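Local atomic coordinates of probable translation initiation factor eIF-2B subunit epsilon (Schizosaccharomyces pombe, PDB entry 5B04), a protein that forms part of the eIF2B complex, which catalyses the exchange of GDP for GTP on the gamma subunit of translation initiation factor eIF2. Residues M157-A162 with N216-C221; T172-F177 with Q190-G195; T331-Y336 with T348-N353; V344-I349 with S361-F366. All coordinates share one frame; numbering follows the deposited sequence.

Interaction 1 (M157-A162 with N216-C221)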
# COMPACT_ATOMS: atom_id res chain seq x y z
N MET I 157 -30.23 -2.56 -49.55
CA MET I 157 -30.89 -1.52 -48.78
C MET I 157 -30.29 -1.38 -47.39
O MET I 157 -30.41 -2.28 -46.56
CB MET I 157 -32.39 -1.80 -48.68
CG MET I 157 -33.12 -1.77 -50.01
SD MET I 157 -34.89 -2.04 -49.84
CE MET I 157 -34.93 -3.76 -49.33
N VAL I 158 -29.64 -0.24 -47.14
CA VAL I 158 -29.08 0.04 -45.82
C VAL I 158 -30.16 0.53 -44.86
O VAL I 158 -30.82 1.54 -45.12
CB VAL I 158 -27.96 1.10 -45.90
CG1 VAL I 158 -27.55 1.56 -44.51
CG2 VAL I 158 -26.76 0.55 -46.66
N VAL I 159 -30.33 -0.19 -43.76
CA VAL I 159 -31.33 0.17 -42.76
C VAL I 159 -30.71 0.25 -41.37
O VAL I 159 -29.59 -0.21 -41.15
CB VAL I 159 -32.50 -0.83 -42.75
CG1 VAL I 159 -33.29 -0.75 -44.05
CG2 VAL I 159 -31.98 -2.24 -42.51
N ARG I 160 -31.45 0.84 -40.43
CA ARG I 160 -30.96 1.01 -39.07
C ARG I 160 -31.84 0.29 -38.06
O ARG I 160 -33.06 0.45 -38.06
CB ARG I 160 -30.88 2.50 -38.72
CG ARG I 160 -30.24 2.79 -37.37
CD ARG I 160 -28.84 2.21 -37.31
NE ARG I 160 -28.09 2.68 -36.15
CZ ARG I 160 -28.07 2.07 -34.97
NH1 ARG I 160 -28.76 0.95 -34.78
NH2 ARG I 160 -27.35 2.57 -33.97
N GLU I 161 -31.21 -0.52 -37.21
CA GLU I 161 -31.93 -1.23 -36.17
C GLU I 161 -32.42 -0.25 -35.11
O GLU I 161 -31.65 0.58 -34.62
CB GLU I 161 -31.03 -2.29 -35.53
CG GLU I 161 -31.78 -3.32 -34.69
CD GLU I 161 -30.85 -4.33 -34.05
OE1 GLU I 161 -29.94 -3.91 -33.30
OE2 GLU I 161 -31.03 -5.54 -34.29
N ALA I 162 -33.70 -0.33 -34.77
CA ALA I 162 -34.29 0.58 -33.79
C ALA I 162 -35.48 -0.06 -33.08
O ALA I 162 -35.62 -1.28 -33.03
CB ALA I 162 -34.71 1.88 -34.46
N ASN I 216 -40.28 -5.21 -37.69
CA ASN I 216 -40.92 -3.91 -37.62
C ASN I 216 -40.09 -2.97 -36.75
O ASN I 216 -40.54 -1.90 -36.34
CB ASN I 216 -42.34 -4.04 -37.06
CG ASN I 216 -43.16 -2.77 -37.21
OD1 ASN I 216 -42.82 -1.90 -38.01
ND2 ASN I 216 -44.23 -2.66 -36.43
N ASP I 217 -38.85 -3.38 -36.48
CA ASP I 217 -37.95 -2.62 -35.63
C ASP I 217 -36.91 -1.85 -36.44
O ASP I 217 -36.00 -1.25 -35.88
CB ASP I 217 -37.25 -3.54 -34.63
CG ASP I 217 -36.38 -4.58 -35.31
OD1 ASP I 217 -36.87 -5.24 -36.25
OD2 ASP I 217 -35.20 -4.73 -34.92
N LEU I 218 -37.05 -1.88 -37.76
CA LEU I 218 -36.04 -1.29 -38.63
C LEU I 218 -36.39 0.13 -39.07
O LEU I 218 -37.55 0.45 -39.32
CB LEU I 218 -35.83 -2.17 -39.86
CG LEU I 218 -35.28 -3.57 -39.58
CD1 LEU I 218 -35.02 -4.31 -40.88
CD2 LEU I 218 -34.01 -3.49 -38.75
N ILE I 219 -35.37 0.98 -39.16
CA ILE I 219 -35.51 2.30 -39.74
C ILE I 219 -35.07 2.27 -41.20
O ILE I 219 -33.91 1.99 -41.50
CB ILE I 219 -34.68 3.36 -38.98
CG1 ILE I 219 -35.33 3.67 -37.63
CG2 ILE I 219 -34.55 4.63 -39.80
CD1 ILE I 219 -34.66 4.81 -36.88
N ASP I 220 -36.01 2.55 -42.10
CA ASP I 220 -35.70 2.57 -43.52
C ASP I 220 -35.04 3.89 -43.89
O ASP I 220 -35.71 4.88 -44.18
CB ASP I 220 -36.97 2.36 -44.35
CG ASP I 220 -36.68 2.19 -45.83
OD1 ASP I 220 -35.50 2.00 -46.20
OD2 ASP I 220 -37.64 2.22 -46.63
N CYS I 221 -33.71 3.90 -43.87
CA CYS I 221 -32.93 5.10 -44.15
C CYS I 221 -33.05 5.52 -45.61
O CYS I 221 -32.80 6.67 -45.95
CB CYS I 221 -31.46 4.88 -43.79
SG CYS I 221 -31.20 4.09 -42.19
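R160 and I219 face each other as an antiparallel hydrogen-bonded pair, joining strand 153-161 to strand 212-226 in the mixed sheet of the nucleotidyltransferase-like domain, a member of the GT-A clan. R160 N donates to I219 O at 2.9 Å, and I219 N returns a bond of 2.6 Å to R160 O. Beyond the strand end, A162 N reaches D217 O at 2.7 Å in a more bent bond (140° at the hydrogen). Beside I219, whose CG1 lies 3.7 Å from A162 CB, C221 SG sits 3.8 Å from R160 CB. On the other face V159 CG2 meets L218 CD1 at 4.0 Å, and F177 and V265 pack against both residues. With CG anti to the backbone N (chi1 -174°) and a bend at chi2, R160 carries its guanidinium away from 216-221, and NH2 bonds N269 O. F345 of the neighbouring beta subunit packs on R160 and I219. R215 forms salt bridges to both E161 and D217, and E161 is also paired with K267 and with R230 of the gamma subunit; these cations probably offset the repulsion between E161 OE2 and D217 OD2, 4.3 Å apart.

Interaction 2 (T172-F177 with Q190-G195)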
# COMPACT_ATOMS: atom_id res chain seq x y z
N THR I 172 -42.32 7.43 -43.09
CA THR I 172 -41.60 6.95 -44.26
C THR I 172 -40.65 5.83 -43.86
O THR I 172 -40.52 4.82 -44.57
CB THR I 172 -40.81 8.09 -44.95
OG1 THR I 172 -41.71 8.96 -45.63
CG2 THR I 172 -39.81 7.53 -45.95
N GLU I 173 -40.00 6.00 -42.72
CA GLU I 173 -39.04 5.02 -42.22
C GLU I 173 -39.75 3.81 -41.61
O GLU I 173 -39.15 2.74 -41.49
CB GLU I 173 -38.12 5.67 -41.18
CG GLU I 173 -37.15 6.71 -41.74
CD GLU I 173 -37.83 8.01 -42.10
OE1 GLU I 173 -38.97 8.24 -41.65
OE2 GLU I 173 -37.23 8.82 -42.85
N SER I 174 -41.01 3.98 -41.24
CA SER I 174 -41.79 2.89 -40.65
C SER I 174 -42.23 1.90 -41.72
O SER I 174 -43.17 2.15 -42.47
CB SER I 174 -43.01 3.43 -39.91
OG SER I 174 -43.74 2.39 -39.30
N SER I 175 -41.54 0.76 -41.79
CA SER I 175 -41.84 -0.26 -42.78
C SER I 175 -41.59 -1.66 -42.23
O SER I 175 -40.76 -1.84 -41.34
CB SER I 175 -41.00 -0.04 -44.05
OG SER I 175 -41.14 1.28 -44.54
N VAL I 176 -42.31 -2.64 -42.76
CA VAL I 176 -42.10 -4.03 -42.36
C VAL I 176 -41.20 -4.75 -43.35
O VAL I 176 -41.50 -4.83 -44.54
CB VAL I 176 -43.43 -4.80 -42.26
CG1 VAL I 176 -43.17 -6.27 -41.97
CG2 VAL I 176 -44.31 -4.20 -41.17
N PHE I 177 -40.09 -5.27 -42.85
CA PHE I 177 -39.17 -6.05 -43.66
C PHE I 177 -39.24 -7.53 -43.29
O PHE I 177 -39.35 -7.87 -42.11
CB PHE I 177 -37.73 -5.55 -43.50
CG PHE I 177 -37.46 -4.22 -44.15
CD1 PHE I 177 -37.89 -3.04 -43.56
CD2 PHE I 177 -36.77 -4.15 -45.35
CE1 PHE I 177 -37.64 -1.82 -44.17
CE2 PHE I 177 -36.52 -2.94 -45.96
CZ PHE I 177 -36.96 -1.77 -45.36
N GLN I 190 -43.39 -3.93 -47.14
CA GLN I 190 -44.62 -3.16 -47.16
C GLN I 190 -44.53 -2.02 -46.15
O GLN I 190 -44.27 -2.25 -44.96
CB GLN I 190 -45.84 -4.05 -46.89
CG GLN I 190 -45.85 -4.76 -45.55
CD GLN I 190 -47.24 -5.22 -45.16
OE1 GLN I 190 -47.71 -6.27 -45.61
NE2 GLN I 190 -47.91 -4.44 -44.31
N ALA I 191 -44.71 -0.80 -46.63
CA ALA I 191 -44.64 0.37 -45.77
C ALA I 191 -45.84 0.41 -44.84
O ALA I 191 -46.97 0.12 -45.24
CB ALA I 191 -44.56 1.64 -46.60
N ASN I 192 -45.60 0.78 -43.58
CA ASN I 192 -46.67 0.90 -42.61
C ASN I 192 -47.57 2.10 -42.91
O ASN I 192 -47.10 3.23 -43.00
CB ASN I 192 -46.11 1.02 -41.19
CG ASN I 192 -45.38 -0.22 -40.75
OD1 ASN I 192 -45.70 -1.33 -41.18
ND2 ASN I 192 -44.39 -0.05 -39.88
N GLU I 193 -48.86 1.83 -43.07
CA GLU I 193 -49.85 2.88 -43.22
C GLU I 193 -51.15 2.42 -42.57
O GLU I 193 -51.78 1.47 -43.02
CB GLU I 193 -50.07 3.24 -44.69
CG GLU I 193 -50.10 2.05 -45.63
CD GLU I 193 -50.22 2.44 -47.08
OE1 GLU I 193 -50.62 3.59 -47.36
OE2 GLU I 193 -49.90 1.60 -47.95
N ARG I 194 -51.53 3.11 -41.49
CA ARG I 194 -52.69 2.71 -40.70
C ARG I 194 -53.97 2.74 -41.53
O ARG I 194 -54.27 3.72 -42.21
CB ARG I 194 -52.81 3.60 -39.46
CG ARG I 194 -51.66 3.40 -38.49
CD ARG I 194 -51.78 4.25 -37.24
NE ARG I 194 -50.63 4.04 -36.35
CZ ARG I 194 -50.41 4.71 -35.23
NH1 ARG I 194 -51.25 5.66 -34.85
NH2 ARG I 194 -49.34 4.44 -34.50
N GLY I 195 -54.70 1.63 -41.47
CA GLY I 195 -55.78 1.35 -42.40
C GLY I 195 -55.50 -0.03 -42.95
O GLY I 195 -56.41 -0.83 -43.17
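The amide of N192 lies against S174 in a closely packed part of this contact. ND2 donates to S174 OG at 2.6 Å, nearly straight (170° at the hydrogen) and with the hydroxyl oxygen in the amide plane; the backbone of the same pair adds N192 N to S174 O at 3.0 Å. CG of N192 stands opposite its own carbonyl carbon (chi1 -65°), which folds the amide back over 174-176 and brings OD1 within 3.2 Å of V176 CG2. ND2 also bonds N216 OD1 of strand 212-226. Replacement of N192 by an alanine would probably cost S174 OG its amide donor and N216 OD1 one of its partners, and weaken the hold on the chain just after A191. Next along, V176 N donates to Q190 O at 3.0 Å, but the return bond from Q190 N to V176 O is weak at 3.3 Å. Side-chain packing between the strands is thin: V176 CB and Q190 CG are 4.1 Å apart, and S175 OG and A191 CB 4.0 Å. M222 of the gamma subunit packs on V176, Q190 and N192. By contrast, E193, R194 and G195 peel away into solvent and meet nothing of 172-177. Strands 175-179 and 186-191 form an antiparallel beta hairpin, its open end fastened by an asparagine-serine pair, on the mixed sheet of the nucleotidyltransferase-like domain.

Interaction 3 (T331-Y336 with T348-N353)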
# COMPACT_ATOMS: atom_id res chain seq x y z
N THR I 331 -28.43 23.47 -25.87
CA THR I 331 -28.48 24.78 -26.52
C THR I 331 -27.21 25.05 -27.33
O THR I 331 -26.10 24.89 -26.83
CB THR I 331 -28.69 25.90 -25.49
OG1 THR I 331 -30.03 25.86 -25.00
CG2 THR I 331 -28.43 27.27 -26.12
N LEU I 332 -27.40 25.46 -28.58
CA LEU I 332 -26.28 25.80 -29.45
C LEU I 332 -26.31 27.29 -29.80
O LEU I 332 -27.35 27.82 -30.20
CB LEU I 332 -26.32 24.95 -30.72
CG LEU I 332 -25.17 25.06 -31.73
CD1 LEU I 332 -24.96 23.72 -32.41
CD2 LEU I 332 -25.45 26.12 -32.77
N ILE I 333 -25.18 27.96 -29.64
CA ILE I 333 -25.09 29.39 -29.93
C ILE I 333 -23.95 29.72 -30.89
O ILE I 333 -22.79 29.42 -30.61
CB ILE I 333 -24.89 30.21 -28.64
CG1 ILE I 333 -25.99 29.89 -27.62
CG2 ILE I 333 -24.87 31.70 -28.95
CD1 ILE I 333 -25.83 30.62 -26.30
N GLY I 334 -24.29 30.32 -32.02
CA GLY I 334 -23.30 30.73 -33.00
C GLY I 334 -22.51 31.94 -32.54
O GLY I 334 -22.91 32.62 -31.60
N ALA I 335 -21.39 32.20 -33.20
CA ALA I 335 -20.50 33.29 -32.81
C ALA I 335 -21.16 34.65 -32.98
O ALA I 335 -22.13 34.79 -33.73
CB ALA I 335 -19.21 33.23 -33.61
N TYR I 336 -20.63 35.64 -32.27
CA TYR I 336 -21.08 37.03 -32.35
C TYR I 336 -22.54 37.22 -31.95
O TYR I 336 -23.18 38.20 -32.31
CB TYR I 336 -20.86 37.58 -33.77
CG TYR I 336 -19.46 37.34 -34.29
CD1 TYR I 336 -18.39 38.07 -33.79
CD2 TYR I 336 -19.22 36.40 -35.28
CE1 TYR I 336 -17.10 37.85 -34.26
CE2 TYR I 336 -17.94 36.18 -35.75
CZ TYR I 336 -16.89 36.91 -35.24
OH TYR I 336 -15.61 36.70 -35.71
N THR I 348 -32.67 25.26 -27.63
CA THR I 348 -32.76 25.93 -28.92
C THR I 348 -31.41 25.99 -29.64
O THR I 348 -30.35 25.88 -29.02
CB THR I 348 -33.29 27.37 -28.80
OG1 THR I 348 -32.21 28.26 -28.51
CG2 THR I 348 -34.34 27.46 -27.70
N ILE I 349 -31.47 26.17 -30.95
CA ILE I 349 -30.27 26.35 -31.76
C ILE I 349 -30.24 27.77 -32.32
O ILE I 349 -31.22 28.24 -32.90
CB ILE I 349 -30.21 25.33 -32.91
CG1 ILE I 349 -30.09 23.91 -32.35
CG2 ILE I 349 -29.04 25.63 -33.84
CD1 ILE I 349 -30.18 22.83 -33.40
N ILE I 350 -29.12 28.46 -32.14
CA ILE I 350 -28.99 29.85 -32.56
C ILE I 350 -27.83 30.04 -33.53
O ILE I 350 -26.70 29.66 -33.25
CB ILE I 350 -28.79 30.77 -31.34
CG1 ILE I 350 -29.97 30.64 -30.38
CG2 ILE I 350 -28.63 32.22 -31.79
CD1 ILE I 350 -29.79 31.39 -29.08
N GLY I 351 -28.12 30.65 -34.68
CA GLY I 351 -27.12 30.88 -35.70
C GLY I 351 -26.13 31.98 -35.35
O GLY I 351 -26.17 32.54 -34.25
N ARG I 352 -25.25 32.29 -36.29
CA ARG I 352 -24.24 33.33 -36.10
C ARG I 352 -24.86 34.72 -36.02
O ARG I 352 -25.87 35.00 -36.66
CB ARG I 352 -23.22 33.29 -37.24
CG ARG I 352 -22.28 32.10 -37.23
CD ARG I 352 -20.89 32.52 -36.77
NE ARG I 352 -19.89 31.49 -37.01
CZ ARG I 352 -19.12 31.43 -38.09
NH1 ARG I 352 -19.24 32.35 -39.04
NH2 ARG I 352 -18.23 30.45 -38.23
N ASN I 353 -24.23 35.58 -35.22
CA ASN I 353 -24.55 37.01 -35.17
C ASN I 353 -26.02 37.32 -34.89
O ASN I 353 -26.66 38.04 -35.65
CB ASN I 353 -24.14 37.67 -36.49
CG ASN I 353 -23.88 39.16 -36.34
OD1 ASN I 353 -24.36 39.80 -35.41
ND2 ASN I 353 -23.12 39.72 -37.27
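A335 O receives N353 N at 2.7 Å in an almost straight bond (172° at the hydrogen), the outermost of four backbone bonds between these parallel segments. The others are L332 N to T348 O at 3.0 Å, I350 N to L332 O at 2.7 Å and G334 N to I350 O at 2.8 Å, the last two more bent. CA-H groups supplement them: N353 CA points at Y336 O, 3.4 Å away. R352 reaches back along the stack over A335. Bent at chi2 (-105°), it lays CD 3.6 Å from A335 CB, and its NE forms a salt bridge with E316 OE1, the oxygen that also accepts A335 N. A methionine in place of R352 would probably leave E316 without its cationic mate and the chain end free to turn over A335. Apolar contacts lie on both faces. L332 CD2 meets I349 CG2 at 3.8 Å on the side covered by helix 277-288, whereas I333 CG1 and I350 CD1, 4.3 Å apart, lie on the other. Coils of the left-handed beta-helix domain thus stack through backbone bonds, aliphatic pairs line the two faces, and the R352-E316 pair spans the coil of A335 to reach the one before.

Interaction 4 (V344-I349 with S361-F366)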
# COMPACT_ATOMS: atom_id res chain seq x y z
N VAL I 344 -33.71 33.50 -20.75
CA VAL I 344 -33.58 32.06 -20.59
C VAL I 344 -33.68 31.34 -21.93
O VAL I 344 -34.74 31.33 -22.57
CB VAL I 344 -34.66 31.50 -19.65
CG1 VAL I 344 -34.45 30.01 -19.43
CG2 VAL I 344 -34.65 32.24 -18.32
N VAL I 345 -32.58 30.73 -22.35
CA VAL I 345 -32.54 29.99 -23.61
C VAL I 345 -32.35 28.50 -23.34
O VAL I 345 -31.34 28.09 -22.78
CB VAL I 345 -31.42 30.50 -24.53
CG1 VAL I 345 -31.53 29.88 -25.90
CG2 VAL I 345 -31.46 32.01 -24.63
N ALA I 346 -33.32 27.69 -23.75
CA ALA I 346 -33.29 26.27 -23.45
C ALA I 346 -33.69 25.40 -24.64
O ALA I 346 -34.75 25.61 -25.23
CB ALA I 346 -34.20 25.97 -22.26
N ASN I 347 -32.84 24.44 -24.98
CA ASN I 347 -33.11 23.46 -26.03
C ASN I 347 -33.28 24.10 -27.42
O ASN I 347 -33.93 23.54 -28.30
CB ASN I 347 -34.36 22.64 -25.68
CG ASN I 347 -34.49 21.37 -26.50
OD1 ASN I 347 -33.49 20.82 -26.97
ND2 ASN I 347 -35.72 20.90 -26.69
N THR I 348 -32.67 25.26 -27.63
CA THR I 348 -32.76 25.93 -28.92
C THR I 348 -31.41 25.99 -29.64
O THR I 348 -30.35 25.88 -29.02
CB THR I 348 -33.29 27.37 -28.80
OG1 THR I 348 -32.21 28.26 -28.51
CG2 THR I 348 -34.34 27.46 -27.70
N ILE I 349 -31.47 26.17 -30.95
CA ILE I 349 -30.27 26.35 -31.76
C ILE I 349 -30.24 27.77 -32.32
O ILE I 349 -31.22 28.24 -32.90
CB ILE I 349 -30.21 25.33 -32.91
CG1 ILE I 349 -30.09 23.91 -32.35
CG2 ILE I 349 -29.04 25.63 -33.84
CD1 ILE I 349 -30.18 22.83 -33.40
N SER I 361 -37.66 34.38 -23.05
CA SER I 361 -37.73 32.95 -22.78
C SER I 361 -37.85 32.18 -24.09
O SER I 361 -38.92 32.13 -24.70
CB SER I 361 -38.92 32.63 -21.87
OG SER I 361 -39.02 31.23 -21.65
N ILE I 362 -36.75 31.59 -24.53
CA ILE I 362 -36.73 30.84 -25.78
C ILE I 362 -36.52 29.35 -25.50
O ILE I 362 -35.51 28.95 -24.93
CB ILE I 362 -35.63 31.35 -26.72
CG1 ILE I 362 -35.69 32.88 -26.81
CG2 ILE I 362 -35.78 30.73 -28.10
CD1 ILE I 362 -34.70 33.47 -27.78
N ASP I 363 -37.49 28.54 -25.91
CA ASP I 363 -37.47 27.11 -25.60
C ASP I 363 -37.76 26.24 -26.82
O ASP I 363 -38.82 26.36 -27.43
CB ASP I 363 -38.47 26.80 -24.48
CG ASP I 363 -38.53 25.32 -24.15
OD1 ASP I 363 -37.65 24.84 -23.40
OD2 ASP I 363 -39.46 24.64 -24.63
N SER I 364 -36.82 25.36 -27.15
CA SER I 364 -36.97 24.39 -28.24
C SER I 364 -37.17 25.04 -29.61
O SER I 364 -37.78 24.44 -30.50
CB SER I 364 -38.14 23.44 -27.95
OG SER I 364 -38.01 22.87 -26.66
N ALA I 365 -36.63 26.24 -29.79
CA ALA I 365 -36.79 26.96 -31.05
C ALA I 365 -35.58 26.81 -31.96
O ALA I 365 -34.59 26.18 -31.59
CB ALA I 365 -37.06 28.43 -30.78
N PHE I 366 -35.66 27.39 -33.16
CA PHE I 366 -34.55 27.39 -34.10
C PHE I 366 -34.28 28.79 -34.62
O PHE I 366 -35.16 29.42 -35.23
CB PHE I 366 -34.83 26.44 -35.27
CG PHE I 366 -34.94 25.00 -34.88
CD1 PHE I 366 -36.16 24.47 -34.49
CD2 PHE I 366 -33.83 24.17 -34.91
CE1 PHE I 366 -36.27 23.14 -34.13
CE2 PHE I 366 -33.94 22.84 -34.55
CZ PHE I 366 -35.15 22.32 -34.16
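V344-I349 and S361-F366 stack as equivalent positions of successive coils, strands 344-346 and 361-363 running within 1° of parallel. Backbone hydrogen bonds come first. I362 N donates to V344 O, A346 N to I362 O and S364 N to A346 O, each at 2.8 Å; past the corner the ladder resumes with I349 N to A365 O, longer at 3.2 Å. CA-H contacts run between the bonds, D363 CA to A346 O and S364 CA to N347 O among them. The corner itself is repeated in both coils, since N347 and S364 each adopt left-handed backbone angles (phi near +60°) and so turn the chain in step.

Apolar contacts form two groups. On one side, T348 takes a chi1 of 86° that places CG2 opposite its carbonyl carbon, so the methyl rather than the hydroxyl faces the next coil: it lies 3.6 Å from I362 CG2. V345 CG1 packs beside I362 CB, more loosely, at 4.4 Å. Past the corner, I349 CD1 approaches CE2 of the F366 ring at 3.9 Å, and that ring meets Y280 of helix 277-288.

Polar side chains gather on the outer side, where D363 is exposed. S364 OG makes a weak bond to OD2 of its neighbour D363, and D363 OD1 lies 3.8 Å from A346 CB. The chemistry implies a coil joint held chiefly by main-chain bonds, as in left-handed beta-helices, with V345, T348 and I362 packed together on one face, A346, S361 and D363 beside V344 on the other, and I349 and F366 against helix 277-288.

The four contacts fall into two pairs in two domains. Interactions 1 and 2 lie in the nucleotidyltransferase-like part, centres 11 Å apart, with interaction 2 nested inside the loop that interaction 1 closes; both reach one mixed sheet, in which strands 175-179 and 212-226 are neighbours, and both touch the gamma subunit. Interactions 3 and 4 come later, in the left-handed beta-helix domain, centres 10 Å apart, and overlap along the chain, sharing T348 and I349, so that the same chain passes from one sheet of the coil to the next. Between the pairs no atoms touch: the centres of interactions 2 and 3 are about 37 Å apart. One chain thus combines a subunit-binding mixed sheet with a regularly stacked coil.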